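Long-range contacts in substrate binding periplasmic protein (Ralstonia solanacearum, PDB 3LOP), which binds leucine between its two alpha/beta lobes and probably serves as the periplasmic receptor of an amino-acid uptake system: residues D5-S15 with E45-Q56; V291-R302 with A315-V324. All blocks are in the same frame, centred on the assembly; numbering follows the deposited sequence.

Interaction 1. Residues D5-S15 with E45-Q56; sequences DISVIQSLPLS and ETIRLVARDDEQ. With EDO (1,2-ethanediol), chain C.
Asp53 OD1 is gripped from opposite faces of its carboxylate plane: Leu14 N donates from one side at 2.9 Å and Glu55 N, closing an Asx turn, from the other. Asp53 OD2 offers its syn lone pair to Ser15 OG at 2.7 Å. This carboxylate ties together the loops that leave two parallel neighbours, strands 6-12 and 47-53, the ends of a beta-alpha-beta crossover through helix 19-38 in the five-stranded parallel sheet of a periplasmic binding protein. Eight backbone hydrogen bonds join them, from Ile6 N to Thr46 O through to Asp54 N to Leu12 O.

On the face of Ile6, Val8, Ile47 and Leu49 the contacts are apolar. Ile47 CD1 reaches back to Ile6 CB at 3.7 Å, and Leu49 CD1 lies 3.4 Å from Val8 O; helix 19-38 packs on this side through Phe33 against Ile47. The opposite face mixes Ile9 and Val50 with a polar pair, Ser7 and Arg48. Arg48 leaves its backbone with CG anti to N (chi1 -180°) and bends at chi3, which brings the guanidinium edge to Ser7: NE at 2.9 Å and NH2 at 3.0 Å both donate to Ser7 OG, close to the guanidinium plane. Val50 CG2 lies over one face of that group, toward its rim. At the end of the strands, Ser11 OG donates to Asp54 OD2 at 2.9 Å, on the anti side but tilted out of the carboxylate plane, and also bonds Asn64 of helix 58-71. Strand 47-53 is the edge of the sheet, and its outward-facing Leu49 N meets a 1,2-ethanediol molecule, probably from the crystallisation liquor, with an N-H...O2 angle of 166°.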
# COMPACT_ATOMS: atom_id res chain seq x y z
N ASP A 5 13.64 13.63 21.70
CA ASP A 5 12.42 13.34 20.89
C ASP A 5 12.21 11.84 20.76
O ASP A 5 13.07 11.05 21.15
CB ASP A 5 12.56 13.91 19.47
CG ASP A 5 12.99 15.36 19.47
OD1 ASP A 5 12.31 16.19 20.11
OD2 ASP A 5 14.01 15.67 18.81
N ILE A 6 11.06 11.46 20.21
CA ILE A 6 10.75 10.06 19.97
C ILE A 6 10.89 9.93 18.46
O ILE A 6 10.19 10.60 17.70
CB ILE A 6 9.31 9.71 20.38
CG1 ILE A 6 9.14 9.89 21.89
CG2 ILE A 6 8.98 8.28 19.96
CD1 ILE A 6 7.72 9.67 22.38
N SER A 7 11.81 9.08 18.01
CA SER A 7 12.05 8.92 16.58
C SER A 7 11.37 7.73 15.93
O SER A 7 11.20 6.67 16.54
CB SER A 7 13.55 8.86 16.30
OG SER A 7 14.17 10.10 16.59
N VAL A 8 10.99 7.93 14.67
CA VAL A 8 10.35 6.92 13.85
C VAL A 8 11.08 6.99 12.51
O VAL A 8 11.43 8.07 12.05
CB VAL A 8 8.85 7.23 13.64
CG1 VAL A 8 8.22 6.21 12.70
CG2 VAL A 8 8.13 7.23 14.98
N ILE A 9 11.32 5.84 11.89
CA ILE A 9 12.03 5.84 10.61
C ILE A 9 11.23 5.26 9.45
O ILE A 9 10.26 4.53 9.64
CB ILE A 9 13.37 5.08 10.70
CG1 ILE A 9 13.14 3.63 11.11
CG2 ILE A 9 14.29 5.78 11.70
CD1 ILE A 9 14.39 2.77 11.02
N GLN A 10 11.66 5.61 8.24
CA GLN A 10 11.04 5.13 7.01
C GLN A 10 12.12 4.92 5.96
O GLN A 10 13.02 5.73 5.82
CB GLN A 10 10.06 6.15 6.43
CG GLN A 10 8.69 6.24 7.07
CD GLN A 10 7.77 7.13 6.25
OE1 GLN A 10 8.14 8.24 5.87
NE2 GLN A 10 6.56 6.64 5.97
N SER A 11 12.02 3.81 5.23
CA SER A 11 12.92 3.54 4.12
C SER A 11 11.94 3.30 2.99
O SER A 11 11.10 2.42 3.08
CB SER A 11 13.77 2.29 4.34
OG SER A 11 14.63 2.09 3.22
N LEU A 12 12.03 4.11 1.95
CA LEU A 12 11.12 3.95 0.83
C LEU A 12 11.68 4.62 -0.42
O LEU A 12 12.67 5.34 -0.36
CB LEU A 12 9.73 4.49 1.19
CG LEU A 12 9.63 5.64 2.19
CD1 LEU A 12 10.30 6.88 1.62
CD2 LEU A 12 8.17 5.93 2.52
N PRO A 13 11.04 4.38 -1.57
CA PRO A 13 11.48 4.96 -2.84
C PRO A 13 11.14 6.43 -3.00
O PRO A 13 9.97 6.78 -3.17
CB PRO A 13 10.76 4.10 -3.89
CG PRO A 13 10.41 2.83 -3.14
CD PRO A 13 10.02 3.35 -1.80
N LEU A 14 12.15 7.28 -2.95
CA LEU A 14 11.94 8.71 -3.12
C LEU A 14 12.41 9.14 -4.51
O LEU A 14 12.19 10.27 -4.94
CB LEU A 14 12.66 9.50 -2.02
CG LEU A 14 12.08 9.24 -0.62
CD1 LEU A 14 12.91 9.95 0.43
CD2 LEU A 14 10.64 9.72 -0.56
N SER A 15 13.06 8.21 -5.21
CA SER A 15 13.53 8.44 -6.57
C SER A 15 13.34 7.13 -7.33
O SER A 15 13.12 6.08 -6.72
CB SER A 15 15.00 8.86 -6.59
OG SER A 15 15.85 7.85 -6.07
N GLU A 45 5.90 15.04 24.23
CA GLU A 45 7.13 14.74 23.50
C GLU A 45 6.98 14.95 22.00
O GLU A 45 5.93 14.67 21.43
CB GLU A 45 7.58 13.31 23.79
CG GLU A 45 7.82 13.03 25.27
CD GLU A 45 8.41 11.65 25.52
OE1 GLU A 45 9.56 11.41 25.11
OE2 GLU A 45 7.71 10.81 26.12
N THR A 46 8.04 15.47 21.38
CA THR A 46 8.07 15.73 19.94
C THR A 46 8.39 14.45 19.18
O THR A 46 9.29 13.71 19.57
CB THR A 46 9.18 16.74 19.56
OG1 THR A 46 9.03 17.95 20.29
CG2 THR A 46 9.10 17.07 18.09
N ILE A 47 7.67 14.21 18.10
CA ILE A 47 7.92 13.03 17.28
C ILE A 47 8.80 13.46 16.11
O ILE A 47 8.53 14.47 15.46
CB ILE A 47 6.62 12.42 16.73
CG1 ILE A 47 5.68 12.07 17.88
CG2 ILE A 47 6.94 11.18 15.89
CD1 ILE A 47 6.27 11.10 18.90
N ARG A 48 9.86 12.71 15.86
CA ARG A 48 10.75 13.01 14.75
C ARG A 48 10.72 11.86 13.77
O ARG A 48 11.01 10.72 14.13
CB ARG A 48 12.19 13.21 15.23
CG ARG A 48 13.15 13.55 14.09
CD ARG A 48 14.61 13.62 14.52
NE ARG A 48 15.12 12.32 14.96
CZ ARG A 48 16.41 12.00 14.97
NH1 ARG A 48 17.32 12.87 14.56
NH2 ARG A 48 16.79 10.80 15.38
N LEU A 49 10.35 12.15 12.53
CA LEU A 49 10.31 11.14 11.48
C LEU A 49 11.53 11.31 10.61
O LEU A 49 11.77 12.39 10.07
CB LEU A 49 9.05 11.28 10.63
CG LEU A 49 9.00 10.42 9.36
CD1 LEU A 49 9.03 8.94 9.73
CD2 LEU A 49 7.75 10.74 8.57
N VAL A 50 12.32 10.25 10.48
CA VAL A 50 13.52 10.26 9.66
C VAL A 50 13.27 9.31 8.49
O VAL A 50 12.92 8.15 8.70
CB VAL A 50 14.75 9.79 10.46
CG1 VAL A 50 16.01 9.92 9.61
CG2 VAL A 50 14.89 10.61 11.73
N ALA A 51 13.46 9.80 7.27
CA ALA A 51 13.24 8.97 6.09
C ALA A 51 14.51 8.84 5.27
O ALA A 51 15.40 9.68 5.35
CB ALA A 51 12.12 9.57 5.24
N ARG A 52 14.59 7.78 4.48
CA ARG A 52 15.75 7.57 3.62
C ARG A 52 15.32 6.86 2.35
O ARG A 52 14.55 5.89 2.38
CB ARG A 52 16.84 6.77 4.33
CG ARG A 52 18.18 6.78 3.58
CD ARG A 52 19.32 6.35 4.49
NE ARG A 52 19.48 7.28 5.60
CZ ARG A 52 20.22 7.04 6.67
NH1 ARG A 52 20.89 5.90 6.78
NH2 ARG A 52 20.27 7.93 7.66
N ASP A 53 15.83 7.36 1.23
CA ASP A 53 15.53 6.83 -0.09
C ASP A 53 16.23 5.49 -0.30
O ASP A 53 17.43 5.38 -0.07
CB ASP A 53 16.01 7.86 -1.12
CG ASP A 53 15.65 7.50 -2.55
OD1 ASP A 53 14.90 6.53 -2.79
OD2 ASP A 53 16.11 8.23 -3.45
N ASP A 54 15.48 4.47 -0.71
CA ASP A 54 16.09 3.18 -1.00
C ASP A 54 15.96 2.83 -2.48
O ASP A 54 16.46 1.80 -2.93
CB ASP A 54 15.53 2.03 -0.13
CG ASP A 54 14.02 1.88 -0.23
OD1 ASP A 54 13.41 2.29 -1.24
OD2 ASP A 54 13.44 1.30 0.72
N GLU A 55 15.30 3.71 -3.24
CA GLU A 55 15.11 3.51 -4.68
C GLU A 55 14.44 2.17 -4.96
O GLU A 55 14.50 1.65 -6.08
CB GLU A 55 16.47 3.57 -5.39
CG GLU A 55 17.25 4.86 -5.17
CD GLU A 55 18.64 4.83 -5.79
OE1 GLU A 55 18.75 4.66 -7.02
OE2 GLU A 55 19.63 4.97 -5.03
N GLN A 56 13.78 1.64 -3.94
CA GLN A 56 13.12 0.33 -3.96
C GLN A 56 14.11 -0.79 -4.25
O GLN A 56 13.72 -1.89 -4.67
CB GLN A 56 11.95 0.26 -4.97
CG GLN A 56 10.97 -0.85 -4.55
CD GLN A 56 9.96 -1.23 -5.61
OE1 GLN A 56 10.29 -1.37 -6.79
NE2 GLN A 56 8.72 -1.44 -5.19
C1 EDO C . 7.64 14.98 12.05
O1 EDO C . 7.44 14.84 10.64
C2 EDO C . 8.92 15.76 12.31
O2 EDO C . 10.04 14.96 11.93
O HOH W 1 11.94 3.43 -7.24

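Interaction 2. Residues V291-R302 with A315-V324; sequences VAAKVLAEAIRR and ALTELRDYDV. With NI (nickel (II) ion), chain H.
Glu298 and Tyr322 form the compact middle of this contact, in which helix 284-303 is packed by the chain leaving helix 309-317 and entering the small antiparallel hairpin of strands 322-323 and 329-331. A bend at chi2 (59°) lays the Glu298 side chain flat on the ring: CG sits 3.5 Å from the Tyr322 centroid in a CH-pi contact, and carboxylate and ring planes stack only 14° apart. The carboxylate is held there by its own helix. Arg301 takes it side-on, NE to OE1 and NH2 to OE2, and Arg302 NE adds a nearly straight bond to OE2 at 2.8 Å; this sharing of charge would probably favour the ionised acid.

Packing is also tight one turn before and just after Glu298 along the helix. Ala299 CB meets Leu316 CD2 at 3.5 Å where the two helices approach, and the extended Lys294 slides past Val324, its CD 3.4 Å from Val324 CG1. Lys294 NZ then donates to Val324 O at 2.9 Å, besides forming a salt bridge with Glu267. Between these, Val295 sets CG1 against Leu319 CD1 and CG2 against Val324 CG2.

The solvent side, around Arg302, is looser. Leu319 CD2 rests on one face of its guanidinium, 3.5 Å from CZ, but its polar links to residues 315-324 run through water: Arg302 NH1 is bridged by one molecule to Ala315 O and by another to Arg320 N. The exposed Glu318 chelates a nickel ion through OE1 and OE2, with three waters as further ligands.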
# COMPACT_ATOMS: atom_id res chain seq x y z
N VAL A 291 -2.56 7.18 7.94
CA VAL A 291 -3.17 6.16 8.79
C VAL A 291 -2.14 5.33 9.55
O VAL A 291 -2.29 5.08 10.74
CB VAL A 291 -4.09 5.23 7.95
CG1 VAL A 291 -4.49 4.00 8.75
CG2 VAL A 291 -5.34 5.99 7.51
N ALA A 292 -1.09 4.91 8.86
CA ALA A 292 -0.05 4.11 9.50
C ALA A 292 0.59 4.92 10.63
O ALA A 292 0.81 4.41 11.73
CB ALA A 292 1.00 3.69 8.49
N ALA A 293 0.88 6.18 10.34
CA ALA A 293 1.50 7.05 11.34
C ALA A 293 0.59 7.23 12.56
O ALA A 293 1.07 7.22 13.69
CB ALA A 293 1.83 8.41 10.72
N LYS A 294 -0.71 7.38 12.32
CA LYS A 294 -1.65 7.57 13.42
C LYS A 294 -1.75 6.31 14.28
O LYS A 294 -1.83 6.39 15.51
CB LYS A 294 -3.03 7.96 12.90
CG LYS A 294 -3.99 8.37 14.01
CD LYS A 294 -5.25 9.01 13.47
CE LYS A 294 -6.14 9.49 14.61
NZ LYS A 294 -7.38 10.15 14.10
N VAL A 295 -1.74 5.14 13.65
CA VAL A 295 -1.81 3.88 14.38
C VAL A 295 -0.56 3.75 15.26
O VAL A 295 -0.65 3.38 16.43
CB VAL A 295 -1.88 2.68 13.42
CG1 VAL A 295 -1.63 1.38 14.17
CG2 VAL A 295 -3.25 2.64 12.76
N LEU A 296 0.60 4.07 14.69
CA LEU A 296 1.84 4.00 15.44
C LEU A 296 1.83 5.01 16.59
O LEU A 296 2.26 4.70 17.70
CB LEU A 296 3.04 4.27 14.52
CG LEU A 296 4.42 4.35 15.18
CD1 LEU A 296 4.72 3.08 15.98
CD2 LEU A 296 5.47 4.57 14.11
N ALA A 297 1.32 6.21 16.32
CA ALA A 297 1.26 7.25 17.34
C ALA A 297 0.44 6.81 18.55
O ALA A 297 0.80 7.10 19.69
CB ALA A 297 0.68 8.53 16.75
N GLU A 298 -0.67 6.10 18.31
CA GLU A 298 -1.51 5.63 19.39
C GLU A 298 -0.74 4.62 20.24
O GLU A 298 -0.84 4.61 21.46
CB GLU A 298 -2.79 4.99 18.83
CG GLU A 298 -3.70 4.33 19.86
CD GLU A 298 -4.20 5.27 20.95
OE1 GLU A 298 -4.15 6.51 20.77
OE2 GLU A 298 -4.66 4.76 21.99
N ALA A 299 0.03 3.76 19.58
CA ALA A 299 0.81 2.77 20.30
C ALA A 299 1.88 3.47 21.14
O ALA A 299 2.12 3.11 22.28
CB ALA A 299 1.47 1.80 19.32
N ILE A 300 2.51 4.49 20.56
CA ILE A 300 3.53 5.23 21.29
C ILE A 300 2.91 5.91 22.50
O ILE A 300 3.50 5.94 23.58
CB ILE A 300 4.21 6.28 20.38
CG1 ILE A 300 4.96 5.57 19.25
CG2 ILE A 300 5.17 7.14 21.20
CD1 ILE A 300 5.61 6.50 18.24
N ARG A 301 1.71 6.45 22.32
CA ARG A 301 1.01 7.12 23.41
C ARG A 301 0.74 6.15 24.56
O ARG A 301 0.96 6.48 25.72
CB ARG A 301 -0.33 7.69 22.91
CG ARG A 301 -1.05 8.55 23.94
CD ARG A 301 -2.43 8.97 23.45
NE ARG A 301 -3.36 7.85 23.42
CZ ARG A 301 -3.82 7.23 24.50
NH1 ARG A 301 -3.43 7.63 25.71
NH2 ARG A 301 -4.66 6.22 24.38
N ARG A 302 0.28 4.95 24.21
CA ARG A 302 -0.01 3.93 25.22
C ARG A 302 1.25 3.40 25.90
O ARG A 302 1.18 2.89 27.02
CB ARG A 302 -0.77 2.77 24.58
CG ARG A 302 -2.13 3.15 24.02
CD ARG A 302 -2.86 1.91 23.52
NE ARG A 302 -4.16 2.23 22.95
CZ ARG A 302 -5.12 1.33 22.71
NH1 ARG A 302 -4.91 0.05 23.00
NH2 ARG A 302 -6.27 1.71 22.19
N ALA A 315 2.76 -2.35 23.10
CA ALA A 315 1.54 -1.58 22.91
C ALA A 315 0.85 -1.94 21.60
O ALA A 315 -0.37 -2.06 21.53
CB ALA A 315 1.86 -0.08 22.95
N LEU A 316 1.64 -2.12 20.55
CA LEU A 316 1.09 -2.47 19.25
C LEU A 316 0.34 -3.80 19.29
O LEU A 316 -0.76 -3.91 18.76
CB LEU A 316 2.22 -2.55 18.20
CG LEU A 316 2.79 -1.22 17.73
CD1 LEU A 316 4.12 -1.45 17.03
CD2 LEU A 316 1.80 -0.54 16.80
N THR A 317 0.93 -4.79 19.95
CA THR A 317 0.30 -6.10 20.03
C THR A 317 -1.00 -6.09 20.82
O THR A 317 -1.75 -7.06 20.79
CB THR A 317 1.24 -7.14 20.68
OG1 THR A 317 1.43 -6.84 22.06
CG2 THR A 317 2.59 -7.14 19.98
N GLU A 318 -1.29 -5.00 21.51
CA GLU A 318 -2.51 -4.94 22.30
C GLU A 318 -3.57 -3.96 21.79
O GLU A 318 -4.57 -3.73 22.46
CB GLU A 318 -2.16 -4.65 23.76
CG GLU A 318 -1.14 -5.63 24.30
CD GLU A 318 -0.92 -5.52 25.79
OE1 GLU A 318 -0.70 -4.39 26.29
OE2 GLU A 318 -0.94 -6.57 26.46
N LEU A 319 -3.35 -3.39 20.61
CA LEU A 319 -4.34 -2.49 20.03
C LEU A 319 -5.53 -3.37 19.63
O LEU A 319 -5.39 -4.24 18.76
CB LEU A 319 -3.79 -1.77 18.80
CG LEU A 319 -2.70 -0.71 19.00
CD1 LEU A 319 -2.37 -0.08 17.66
CD2 LEU A 319 -3.18 0.36 19.98
N ARG A 320 -6.68 -3.15 20.26
CA ARG A 320 -7.87 -3.94 19.97
C ARG A 320 -8.99 -3.03 19.47
O ARG A 320 -9.70 -2.41 20.25
CB ARG A 320 -8.34 -4.69 21.23
CG ARG A 320 -9.50 -5.67 21.01
CD ARG A 320 -9.14 -6.73 19.99
NE ARG A 320 -9.87 -7.99 20.16
CZ ARG A 320 -11.16 -8.18 19.88
NH1 ARG A 320 -11.90 -7.18 19.40
NH2 ARG A 320 -11.70 -9.37 20.05
N ASP A 321 -9.12 -2.96 18.15
CA ASP A 321 -10.13 -2.13 17.50
C ASP A 321 -9.94 -0.64 17.72
O ASP A 321 -10.91 0.09 17.94
CB ASP A 321 -11.53 -2.56 17.94
CG ASP A 321 -11.78 -4.04 17.76
OD1 ASP A 321 -11.54 -4.55 16.64
OD2 ASP A 321 -12.22 -4.69 18.73
N TYR A 322 -8.70 -0.18 17.66
CA TYR A 322 -8.43 1.25 17.81
C TYR A 322 -9.00 1.93 16.56
O TYR A 322 -8.67 1.54 15.44
CB TYR A 322 -6.93 1.50 17.92
CG TYR A 322 -6.56 2.95 17.71
CD1 TYR A 322 -7.07 3.95 18.54
CD2 TYR A 322 -5.73 3.33 16.65
CE1 TYR A 322 -6.76 5.29 18.31
CE2 TYR A 322 -5.43 4.66 16.42
CZ TYR A 322 -5.94 5.64 17.25
OH TYR A 322 -5.65 6.96 17.00
N ASP A 323 -9.85 2.93 16.77
CA ASP A 323 -10.50 3.66 15.68
C ASP A 323 -9.68 4.86 15.22
O ASP A 323 -9.52 5.83 15.97
CB ASP A 323 -11.88 4.14 16.15
CG ASP A 323 -12.81 4.51 15.01
OD1 ASP A 323 -12.33 4.88 13.92
OD2 ASP A 323 -14.04 4.45 15.22
N VAL A 324 -9.16 4.80 14.00
CA VAL A 324 -8.37 5.88 13.44
C VAL A 324 -9.32 6.99 12.98
O VAL A 324 -8.91 8.13 12.74
CB VAL A 324 -7.53 5.38 12.24
CG1 VAL A 324 -6.74 6.51 11.63
CG2 VAL A 324 -6.60 4.27 12.69
NI NI H . 0.09 -5.55 28.11
O HOH W 2 -9.19 8.55 16.00
O HOH W 3 -2.71 8.79 17.15
O HOH W 4 -7.21 -1.66 22.80
O HOH W 5 -2.22 -1.14 23.33
O HOH W 6 0.56 -3.65 29.24
O HOH W 7 0.47 -7.44 29.35
O HOH W 8 -2.12 -5.80 28.77

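Overall arrangement
Interaction 1 closes before interaction 2 opens along the chain, yet both belong to the same lobe, their centres 18 Å apart. They touch directly: helix 284-303 lies on the face that carries Ile6 and Val8, with Leu296 CD2 3.5 Å from Val8 CG1 and Ile300 CG2 3.8 Å from Ile6 CD1. The helix thus stands between the sheet and residues 315-324. The leucine site lies near the C-terminal ends of strands 6-12 and 47-53. The side chain of Gln56, three residues beyond strand 47-53, is about 5 Å from the leucine (nearest atoms), and Pro13 touches the pocket residue Gln18. Helix 284-303 contributes the pocket residue Arg285, ahead of the 291-302 segment.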